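Local coordinates for protein Ps01740 (Pseudomonas sp. UW4, PDB 5UIF) that probably acts as a hydrolytic, dehalogenase-like enzyme of the tautomerase superfamily, homologous to cis-3-chloroacrylic acid dehalogenase, at residues E4-K9 and L42-E47; T59-R64 and N96-A101; E22-I27 and R81-V86; R64-A69 and A101-P106. One frame throughout, in Å; residues are numbered along the deposited sequence.

Interaction 1: residues E4-K9 and L42-E47; sequences ECQTVK and LFKELE
The Phe43 ring meets Cys5 obliquely: CB of Cys5 comes to 3.6 Å from CD2 of Phe43, and the sulfur sits beside it, SG 5.0 Å from the ring centroid in a slanting sulfur-aromatic contact. At the ring's edge, in its plane, lies water 2. CB of Cys5 already faces the ring from its place on the strand, and SG, anti to the backbone N (chi1 -173°), comes alongside the CD2-CE2 side. Leu12, Arg17 and Leu20 also pack on Phe43, so an alanine here would probably strip the cysteine of its aromatic neighbour and open a gap beneath helix 14-32. The backbones run parallel as the two strands of a beta-alpha-beta unit; Lys44 N bonds Cys5 O at 2.8 Å. Further along the Cys5 face, water 1 joins Thr7 OG1 (2.5 Å) to Glu45 OE2 (2.9 Å). On the other face, Lys44 bends at chi3 (-67°) and crosses toward Glu4, forming a salt bridge from NZ to OE1; its modelled length is too short to be taken literally. Gln6 stands next to that pair and reaches Glu4 of the third subunit through a weak hydrogen bond. The Cys5 face thus combines a sulfur-ring contact with a water bridge, and the Glu4 face adds an ion pair, in which Lys44 and Glu4 probably offset each other's charge close to the second and third subunits.

Interaction 2: residues T59-R64 and N96-A101; sequences TPAIIR and NAVVVA
Ala97 O is gripped by two donors: Ala61 N across the contact at 2.8 Å, and water 3, which also donates to Thr59 O and so bridges the two segments where they begin to pair. The amide approaches Ala97 O tilted 27° from the carbonyl plane. Beyond this end the ladder is regular. Val99 N gives its hydrogen to Ala61 O at 2.7 Å, and Val99 O takes one from Ile63 N; Ala101 N then reaches Ile63 O, 2.9 Å away. These are the two parallel strands of the second beta-alpha-beta unit, whose helix 73-91 joins them and lies on the face carrying Ala61, Ile63, Val98 and Val100. Val100 points CG1 away from its own N (chi1 -178°), which brings that methyl to 3.6 Å from Ile63 O, while CG2 stays alongside Ile63 CB. Leu80 and Thr84 of the helix pack on the same valine, and Tyr87 spans Ala61 and Val98. The opposite face bears Ile62, Val99, Arg64 and Ala101. Here Ile62 CG1 rests against Val99 CB at 4.4 Å, and the aliphatic CG of Arg64 passes the small methyl CB of Ala101 at 4.3 Å. Bent at chi3, the arginine then leaves this pair altogether: its NH1 makes a salt bridge with Glu4 of the third subunit and a hydrogen bond with Gln66 of the same subunit.

Interaction 3: residues E22-I27 and R81-V86; sequences ESITSI and RAITDV
Segments 22-27 and 81-86, of helices 14-32 and 73-91, run antiparallel, their axes inclined at 161° and 10.0 Å apart at the closest point, and the nearest backbones are those of Ile24 and Ile83, with CA atoms 6.3 Å from each other. Both helices lie over the same face of the sheet. Ile27 is the central side chain: its CB is directed at the other helix, and CG1 turned away from the carbonyl carbon (chi1 -65°) carries CD1 into the angle between Ala82, Ile83 and Val86. CD1 sits 3.6 Å from Ala82 CB and 4.2 Å from Val86 CG2, while the CG2 branch of Ile27 comes down on Ala82 CB as well, so that the small Ala82 methyl is where both arms of the isoleucine come to rest. One turn earlier, Ser23 places OG between the two methyls of Val86, 3.3 Å from CG1. Deeper, Ile24 CG1 meets Ile83 CG1 at 4.4 Å; both isoleucines also rest on Tyr3 of strand 2-8, and Ile83 touches Val100 on strand 98-105, which ties the seam between the helices to the sheet below. The contact is almost wholly apolar: no hydrogen bond crosses between the two segments, and even Ser23 OG lies against valine methyls, so cohesion here probably rests on dispersion and the burial of aliphatic groups.

Interaction 4: residues R64-A69 and A101-P106; sequences RGQIRA and AVVDIP
From CB, Ile67 sends CG2 to Val102 and CG1 past Asp104, with CD1 coming back to Val102. Its CG2 branch lies 3.8 Å from Val102 CG1. The other branch, CG1, takes the crowded position between backbone N and carbonyl carbon (chi1 72°), where it faces Val103 O at 3.6 Å and also passes Asp104 OD1; at the tip, CD1 closes on Val102 CG1 at 3.7 Å with the same carboxylate oxygen nearby. With a serine in its place, Val102 CG1 is likely to lose both isoleucine contacts and a gap to open beside Tyr3 of strand 2-8. Asp104 is held from elsewhere, its OD2 in a salt bridge with Arg76, and Arg76 also donates to Val102 O. The segments continue the parallel pair 61-68 and 98-105, the two strands of the second beta-alpha-beta unit, and twist more strongly here, with segment axes 36° apart. Gly65 N bonds Ala101 O at 2.7 Å, and bonds from Val103 N to Gly65 O, Ile67 N to Val103 O and Ile105 N to Ile67 O carry the ladder on. On the face away from Ile67, Gln66 and Val103 stand side by side, CG to CG2 3.7 Å, while Ile105 CG1 slants across to Gln66 CB, also at 3.7 Å. Gln66 packs on Arg64 of the second subunit, and Ile105 on Val103 of that subunit. At the far end Ala69 N bonds Ile105 O at 3.0 Å.

From the N terminus, strand 2-8 leads into helix 14-32 and returns as strand 40-46, a loop that interaction 1 closes. The second half repeats this plan: strand 61-68, helix 73-91 and strand 98-105 form a unit whose two strands are zipped first by interaction 2 and then by interaction 4. These two share Arg64 and Ala101, and their segments alternate along the chain. Interaction 1 is finished before either begins. Interaction 3 crosses all three, since it starts inside the first loop and ends inside the second, joining the helices of both units. Backbone bonding between strands 2-8 and 61-68 unites the halves into one sheet.

Interaction 1: residues E4-K9 and L42-E47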
# COMPACT_ATOMS: atom_id res chain seq x y z
N GLU A 4 3.79 4.93 6.05
CA GLU A 4 4.44 3.64 5.83
C GLU A 4 5.81 3.82 5.19
O GLU A 4 5.96 4.53 4.20
CB GLU A 4 3.56 2.75 4.95
CG GLU A 4 2.18 2.48 5.52
CD GLU A 4 1.30 1.70 4.58
OE1 GLU A 4 1.46 0.46 4.49
OE2 GLU A 4 0.43 2.31 3.92
N CYS A 5 6.82 3.15 5.76
CA CYS A 5 8.18 3.25 5.25
C CYS A 5 8.65 1.92 4.66
O CYS A 5 8.68 0.90 5.35
CB CYS A 5 9.13 3.68 6.36
SG CYS A 5 10.82 4.02 5.81
N GLN A 6 9.01 1.94 3.38
CA GLN A 6 9.48 0.74 2.69
C GLN A 6 10.93 0.88 2.26
O GLN A 6 11.26 1.69 1.39
CB GLN A 6 8.60 0.44 1.48
CG GLN A 6 7.26 -0.19 1.81
CD GLN A 6 6.46 -0.52 0.57
OE1 GLN A 6 6.73 -0.02 -0.52
NE2 GLN A 6 5.46 -1.39 0.73
N THR A 7 11.80 0.08 2.87
CA THR A 7 13.22 0.08 2.52
C THR A 7 13.71 -1.34 2.29
O THR A 7 13.02 -2.31 2.60
CB THR A 7 14.09 0.74 3.61
OG1 THR A 7 14.01 -0.02 4.82
CG2 THR A 7 13.62 2.17 3.87
N VAL A 8 14.92 -1.47 1.75
CA VAL A 8 15.55 -2.77 1.58
C VAL A 8 16.01 -3.29 2.94
O VAL A 8 16.50 -2.53 3.77
CB VAL A 8 16.75 -2.69 0.60
CG1 VAL A 8 17.49 -4.02 0.53
CG2 VAL A 8 16.27 -2.28 -0.78
N LYS A 9 15.82 -4.59 3.16
CA LYS A 9 16.19 -5.25 4.41
C LYS A 9 17.60 -4.92 4.88
O LYS A 9 18.58 -5.16 4.17
CB LYS A 9 16.03 -6.77 4.26
CG LYS A 9 16.38 -7.57 5.51
CD LYS A 9 16.16 -9.05 5.27
CE LYS A 9 16.41 -9.86 6.53
NZ LYS A 9 16.12 -11.30 6.33
N LEU A 42 4.38 2.79 10.28
CA LEU A 42 4.72 1.39 10.03
C LEU A 42 6.01 1.26 9.24
O LEU A 42 6.32 2.10 8.39
CB LEU A 42 3.58 0.68 9.29
CG LEU A 42 2.16 0.94 9.78
CD1 LEU A 42 1.16 0.19 8.92
CD2 LEU A 42 2.01 0.57 11.25
N PHE A 43 6.78 0.21 9.52
CA PHE A 43 8.02 -0.05 8.81
C PHE A 43 8.02 -1.43 8.16
O PHE A 43 7.83 -2.44 8.83
CB PHE A 43 9.22 0.09 9.75
CG PHE A 43 9.49 1.50 10.18
CD1 PHE A 43 8.91 2.01 11.33
CD2 PHE A 43 10.33 2.32 9.44
CE1 PHE A 43 9.16 3.31 11.74
CE2 PHE A 43 10.58 3.62 9.84
CZ PHE A 43 10.00 4.11 10.99
N LYS A 44 8.23 -1.45 6.85
CA LYS A 44 8.28 -2.70 6.10
C LYS A 44 9.58 -2.82 5.33
O LYS A 44 10.06 -1.85 4.73
CB LYS A 44 7.09 -2.78 5.14
CG LYS A 44 5.76 -3.07 5.83
CD LYS A 44 4.58 -2.64 4.98
CE LYS A 44 4.53 -1.13 4.84
NZ LYS A 44 3.45 -0.69 3.92
N GLU A 45 10.17 -4.01 5.34
CA GLU A 45 11.43 -4.25 4.65
C GLU A 45 11.23 -5.09 3.39
O GLU A 45 10.40 -6.00 3.36
CB GLU A 45 12.44 -4.93 5.58
CG GLU A 45 13.01 -4.01 6.64
CD GLU A 45 14.15 -4.65 7.40
OE1 GLU A 45 14.27 -5.89 7.37
OE2 GLU A 45 14.94 -3.90 8.03
N LEU A 46 12.02 -4.79 2.36
CA LEU A 46 11.99 -5.54 1.12
C LEU A 46 13.17 -6.49 1.05
O LEU A 46 14.27 -6.16 1.49
CB LEU A 46 12.00 -4.59 -0.08
CG LEU A 46 10.84 -3.60 -0.18
CD1 LEU A 46 11.13 -2.55 -1.25
CD2 LEU A 46 9.54 -4.32 -0.48
N GLU A 47 12.94 -7.68 0.49
CA GLU A 47 14.02 -8.64 0.30
C GLU A 47 15.03 -8.11 -0.71
O GLU A 47 14.65 -7.46 -1.68
CB GLU A 47 13.45 -9.99 -0.17
CG GLU A 47 12.58 -10.69 0.85
CD GLU A 47 13.35 -11.11 2.09
OE1 GLU A 47 14.53 -11.48 1.95
OE2 GLU A 47 12.77 -11.08 3.19
O HOH W 1 14.79 -1.24 6.89
O HOH W 2 11.76 0.27 6.76

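Interaction 2: residues T59-R64 and N96-A101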
# COMPACT_ATOMS: atom_id res chain seq x y z
N THR A 59 18.39 0.29 -4.14
CA THR A 59 17.86 0.39 -2.78
C THR A 59 17.12 1.70 -2.55
O THR A 59 17.56 2.53 -1.76
CB THR A 59 18.98 0.26 -1.74
OG1 THR A 59 19.96 1.29 -1.96
CG2 THR A 59 19.66 -1.10 -1.83
N PRO A 60 15.98 1.89 -3.24
CA PRO A 60 15.22 3.12 -3.01
C PRO A 60 14.47 3.08 -1.68
O PRO A 60 14.28 2.00 -1.11
CB PRO A 60 14.24 3.14 -4.18
CG PRO A 60 14.01 1.71 -4.48
CD PRO A 60 15.31 1.00 -4.21
N ALA A 61 14.07 4.24 -1.18
CA ALA A 61 13.30 4.32 0.05
C ALA A 61 11.98 5.02 -0.20
O ALA A 61 11.95 6.17 -0.66
CB ALA A 61 14.10 5.05 1.12
N ILE A 62 10.88 4.33 0.09
CA ILE A 62 9.56 4.87 -0.18
C ILE A 62 8.78 5.11 1.11
O ILE A 62 8.48 4.18 1.86
CB ILE A 62 8.74 3.93 -1.09
CG1 ILE A 62 9.35 3.87 -2.50
CG2 ILE A 62 7.30 4.40 -1.18
CD1 ILE A 62 10.43 2.82 -2.67
N ILE A 63 8.45 6.37 1.36
CA ILE A 63 7.64 6.74 2.51
C ILE A 63 6.32 7.34 2.05
O ILE A 63 6.29 8.43 1.48
CB ILE A 63 8.36 7.74 3.43
CG1 ILE A 63 9.68 7.15 3.93
CG2 ILE A 63 7.47 8.13 4.60
CD1 ILE A 63 10.48 8.10 4.79
N ARG A 64 5.22 6.63 2.29
CA ARG A 64 3.91 7.09 1.87
C ARG A 64 3.03 7.41 3.08
O ARG A 64 3.00 6.67 4.06
CB ARG A 64 3.23 6.04 0.99
CG ARG A 64 3.91 5.84 -0.35
CD ARG A 64 3.17 4.81 -1.20
NE ARG A 64 3.24 3.48 -0.61
CZ ARG A 64 2.65 2.41 -1.13
NH1 ARG A 64 1.95 2.51 -2.25
NH2 ARG A 64 2.76 1.23 -0.53
N ASN A 96 17.95 11.15 -4.68
CA ASN A 96 17.43 10.50 -5.88
C ASN A 96 16.98 9.07 -5.61
O ASN A 96 16.40 8.42 -6.48
CB ASN A 96 18.47 10.52 -6.99
CG ASN A 96 18.80 11.92 -7.46
OD1 ASN A 96 17.93 12.80 -7.49
ND2 ASN A 96 20.06 12.15 -7.83
N ALA A 97 17.25 8.58 -4.41
CA ALA A 97 16.85 7.24 -4.01
C ALA A 97 15.87 7.28 -2.85
O ALA A 97 15.69 6.30 -2.13
CB ALA A 97 18.07 6.40 -3.65
N VAL A 98 15.23 8.43 -2.67
CA VAL A 98 14.23 8.61 -1.62
C VAL A 98 12.96 9.23 -2.19
O VAL A 98 13.00 10.29 -2.81
CB VAL A 98 14.76 9.49 -0.47
CG1 VAL A 98 13.64 9.84 0.49
CG2 VAL A 98 15.90 8.80 0.26
N VAL A 99 11.83 8.57 -1.97
CA VAL A 99 10.55 9.06 -2.48
C VAL A 99 9.53 9.19 -1.35
O VAL A 99 9.27 8.24 -0.62
CB VAL A 99 9.98 8.13 -3.57
CG1 VAL A 99 8.59 8.60 -4.00
CG2 VAL A 99 10.92 8.08 -4.77
N VAL A 100 8.95 10.38 -1.22
CA VAL A 100 7.94 10.63 -0.20
C VAL A 100 6.64 11.11 -0.84
O VAL A 100 6.65 12.00 -1.70
CB VAL A 100 8.42 11.68 0.83
CG1 VAL A 100 7.36 11.89 1.91
CG2 VAL A 100 9.74 11.25 1.45
N ALA A 101 5.52 10.52 -0.42
CA ALA A 101 4.21 10.89 -0.96
C ALA A 101 3.18 11.07 0.15
O ALA A 101 3.02 10.20 1.01
CB ALA A 101 3.74 9.85 -1.96
O HOH W 3 17.40 5.06 -0.63

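Interaction 3: residues E22-I27 and R81-V86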
# COMPACT_ATOMS: atom_id res chain seq x y z
N GLU A 22 9.23 9.05 15.70
CA GLU A 22 9.05 10.24 16.54
C GLU A 22 9.10 11.51 15.70
O GLU A 22 8.34 12.45 15.95
CB GLU A 22 10.12 10.29 17.63
CG GLU A 22 9.98 9.24 18.71
CD GLU A 22 11.08 9.31 19.75
OE1 GLU A 22 12.20 9.74 19.40
OE2 GLU A 22 10.84 8.94 20.92
N SER A 23 9.98 11.52 14.71
CA SER A 23 10.16 12.69 13.85
C SER A 23 8.93 12.92 12.98
O SER A 23 8.41 14.03 12.92
CB SER A 23 11.40 12.53 12.98
OG SER A 23 11.56 13.63 12.11
N ILE A 24 8.48 11.87 12.29
CA ILE A 24 7.31 11.95 11.42
C ILE A 24 6.07 12.39 12.20
O ILE A 24 5.30 13.23 11.74
CB ILE A 24 7.03 10.60 10.73
CG1 ILE A 24 8.12 10.30 9.69
CG2 ILE A 24 5.67 10.61 10.05
CD1 ILE A 24 7.98 8.95 9.04
N THR A 25 5.90 11.82 13.39
CA THR A 25 4.77 12.16 14.25
C THR A 25 4.78 13.64 14.61
O THR A 25 3.75 14.31 14.51
CB THR A 25 4.79 11.33 15.55
OG1 THR A 25 4.87 9.93 15.23
CG2 THR A 25 3.52 11.59 16.37
N SER A 26 5.94 14.15 15.01
CA SER A 26 6.09 15.55 15.37
C SER A 26 5.79 16.48 14.19
O SER A 26 5.15 17.52 14.36
CB SER A 26 7.50 15.82 15.89
OG SER A 26 7.68 17.19 16.19
N ILE A 27 6.26 16.10 13.01
CA ILE A 27 6.06 16.88 11.80
C ILE A 27 4.58 16.95 11.43
O ILE A 27 4.07 18.01 11.04
CB ILE A 27 6.87 16.31 10.62
CG1 ILE A 27 8.37 16.43 10.91
CG2 ILE A 27 6.52 17.03 9.33
CD1 ILE A 27 9.23 15.59 10.00
N ARG A 81 8.63 17.95 2.60
CA ARG A 81 10.00 18.44 2.73
C ARG A 81 10.67 17.97 4.01
O ARG A 81 11.81 17.48 3.98
CB ARG A 81 10.01 19.97 2.68
CG ARG A 81 10.64 20.54 1.43
CD ARG A 81 12.12 20.24 1.38
NE ARG A 81 12.67 20.41 0.05
CZ ARG A 81 13.03 19.41 -0.75
NH1 ARG A 81 12.91 18.15 -0.33
NH2 ARG A 81 13.52 19.66 -1.96
N ALA A 82 9.97 18.12 5.13
CA ALA A 82 10.52 17.79 6.44
C ALA A 82 10.87 16.31 6.56
O ALA A 82 11.94 15.95 7.05
CB ALA A 82 9.55 18.20 7.53
N ILE A 83 9.95 15.45 6.12
CA ILE A 83 10.17 14.01 6.16
C ILE A 83 11.37 13.61 5.31
O ILE A 83 12.20 12.80 5.73
CB ILE A 83 8.92 13.24 5.68
CG1 ILE A 83 7.76 13.42 6.67
CG2 ILE A 83 9.23 11.76 5.50
CD1 ILE A 83 6.48 12.74 6.25
N THR A 84 11.46 14.19 4.12
CA THR A 84 12.56 13.90 3.20
C THR A 84 13.91 14.31 3.79
O THR A 84 14.87 13.55 3.75
CB THR A 84 12.36 14.61 1.85
OG1 THR A 84 11.06 14.29 1.33
CG2 THR A 84 13.43 14.17 0.86
N ASP A 85 13.97 15.53 4.32
CA ASP A 85 15.20 16.05 4.93
C ASP A 85 15.63 15.19 6.12
O ASP A 85 16.82 14.91 6.29
CB ASP A 85 15.00 17.49 5.39
CG ASP A 85 15.05 18.48 4.24
OD1 ASP A 85 15.70 18.17 3.22
OD2 ASP A 85 14.44 19.57 4.36
N VAL A 86 14.66 14.77 6.92
CA VAL A 86 14.94 13.97 8.11
C VAL A 86 15.48 12.59 7.74
O VAL A 86 16.48 12.14 8.31
CB VAL A 86 13.67 13.81 8.98
CG1 VAL A 86 13.79 12.60 9.90
CG2 VAL A 86 13.42 15.08 9.78

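Interaction 4: residues R64-A69 and A101-P106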
# COMPACT_ATOMS: atom_id res chain seq x y z
N ARG A 64 5.22 6.63 2.29
CA ARG A 64 3.91 7.09 1.87
C ARG A 64 3.03 7.41 3.08
O ARG A 64 3.00 6.67 4.06
CB ARG A 64 3.23 6.04 0.99
CG ARG A 64 3.91 5.84 -0.35
CD ARG A 64 3.17 4.81 -1.20
NE ARG A 64 3.24 3.48 -0.61
CZ ARG A 64 2.65 2.41 -1.13
NH1 ARG A 64 1.95 2.51 -2.25
NH2 ARG A 64 2.76 1.23 -0.53
N GLY A 65 2.32 8.54 3.00
CA GLY A 65 1.47 8.98 4.08
C GLY A 65 0.06 9.30 3.63
O GLY A 65 -0.14 10.06 2.69
N GLN A 66 -0.93 8.73 4.31
CA GLN A 66 -2.33 9.00 4.02
C GLN A 66 -2.93 9.89 5.11
O GLN A 66 -3.15 9.44 6.23
CB GLN A 66 -3.12 7.70 3.90
CG GLN A 66 -2.76 6.87 2.67
CD GLN A 66 -3.58 5.60 2.56
OE1 GLN A 66 -3.63 4.79 3.49
NE2 GLN A 66 -4.24 5.42 1.42
N ILE A 67 -3.18 11.15 4.77
CA ILE A 67 -3.68 12.11 5.75
C ILE A 67 -5.10 12.57 5.44
O ILE A 67 -5.66 12.25 4.38
CB ILE A 67 -2.78 13.36 5.81
CG1 ILE A 67 -2.95 14.21 4.56
CG2 ILE A 67 -1.32 12.96 6.01
CD1 ILE A 67 -2.25 15.56 4.63
N ARG A 68 -5.67 13.32 6.37
CA ARG A 68 -7.01 13.86 6.21
C ARG A 68 -7.03 14.95 5.14
O ARG A 68 -6.15 15.81 5.11
CB ARG A 68 -7.52 14.43 7.53
CG ARG A 68 -9.04 14.34 7.72
CD ARG A 68 -9.53 15.33 8.76
NE ARG A 68 -10.08 16.54 8.15
CZ ARG A 68 -10.58 17.56 8.84
NH1 ARG A 68 -10.60 17.52 10.16
NH2 ARG A 68 -11.06 18.62 8.20
N ALA A 69 -8.03 14.90 4.26
CA ALA A 69 -8.18 15.92 3.23
C ALA A 69 -8.76 17.19 3.82
O ALA A 69 -9.41 17.16 4.87
CB ALA A 69 -9.06 15.40 2.10
N ALA A 101 5.52 10.52 -0.42
CA ALA A 101 4.21 10.89 -0.96
C ALA A 101 3.18 11.07 0.15
O ALA A 101 3.02 10.20 1.01
CB ALA A 101 3.74 9.85 -1.96
N VAL A 102 2.48 12.20 0.13
CA VAL A 102 1.44 12.48 1.10
C VAL A 102 0.11 12.72 0.39
O VAL A 102 -0.13 13.79 -0.16
CB VAL A 102 1.78 13.70 1.98
CG1 VAL A 102 0.66 13.98 2.97
CG2 VAL A 102 3.09 13.48 2.71
N VAL A 103 -0.76 11.71 0.41
CA VAL A 103 -2.03 11.79 -0.31
C VAL A 103 -3.20 12.15 0.61
O VAL A 103 -3.19 11.84 1.80
CB VAL A 103 -2.35 10.46 -1.03
CG1 VAL A 103 -1.31 10.18 -2.11
CG2 VAL A 103 -2.41 9.32 -0.03
N ASP A 104 -4.21 12.80 0.03
CA ASP A 104 -5.40 13.18 0.78
C ASP A 104 -6.41 12.04 0.84
O ASP A 104 -6.71 11.41 -0.18
CB ASP A 104 -6.05 14.41 0.15
CG ASP A 104 -5.37 15.70 0.55
OD1 ASP A 104 -4.67 15.71 1.59
OD2 ASP A 104 -5.53 16.71 -0.17
N ILE A 105 -6.92 11.79 2.03
CA ILE A 105 -8.00 10.82 2.22
C ILE A 105 -9.21 11.52 2.81
O ILE A 105 -9.11 12.15 3.86
CB ILE A 105 -7.58 9.66 3.15
CG1 ILE A 105 -6.33 8.96 2.60
CG2 ILE A 105 -8.72 8.68 3.32
CD1 ILE A 105 -6.54 8.32 1.25
N PRO A 106 -10.36 11.44 2.11
CA PRO A 106 -11.60 12.02 2.62
C PRO A 106 -11.94 11.48 4.01
O PRO A 106 -11.77 10.29 4.26
CB PRO A 106 -12.64 11.58 1.58
CG PRO A 106 -11.85 11.41 0.33
CD PRO A 106 -10.53 10.86 0.77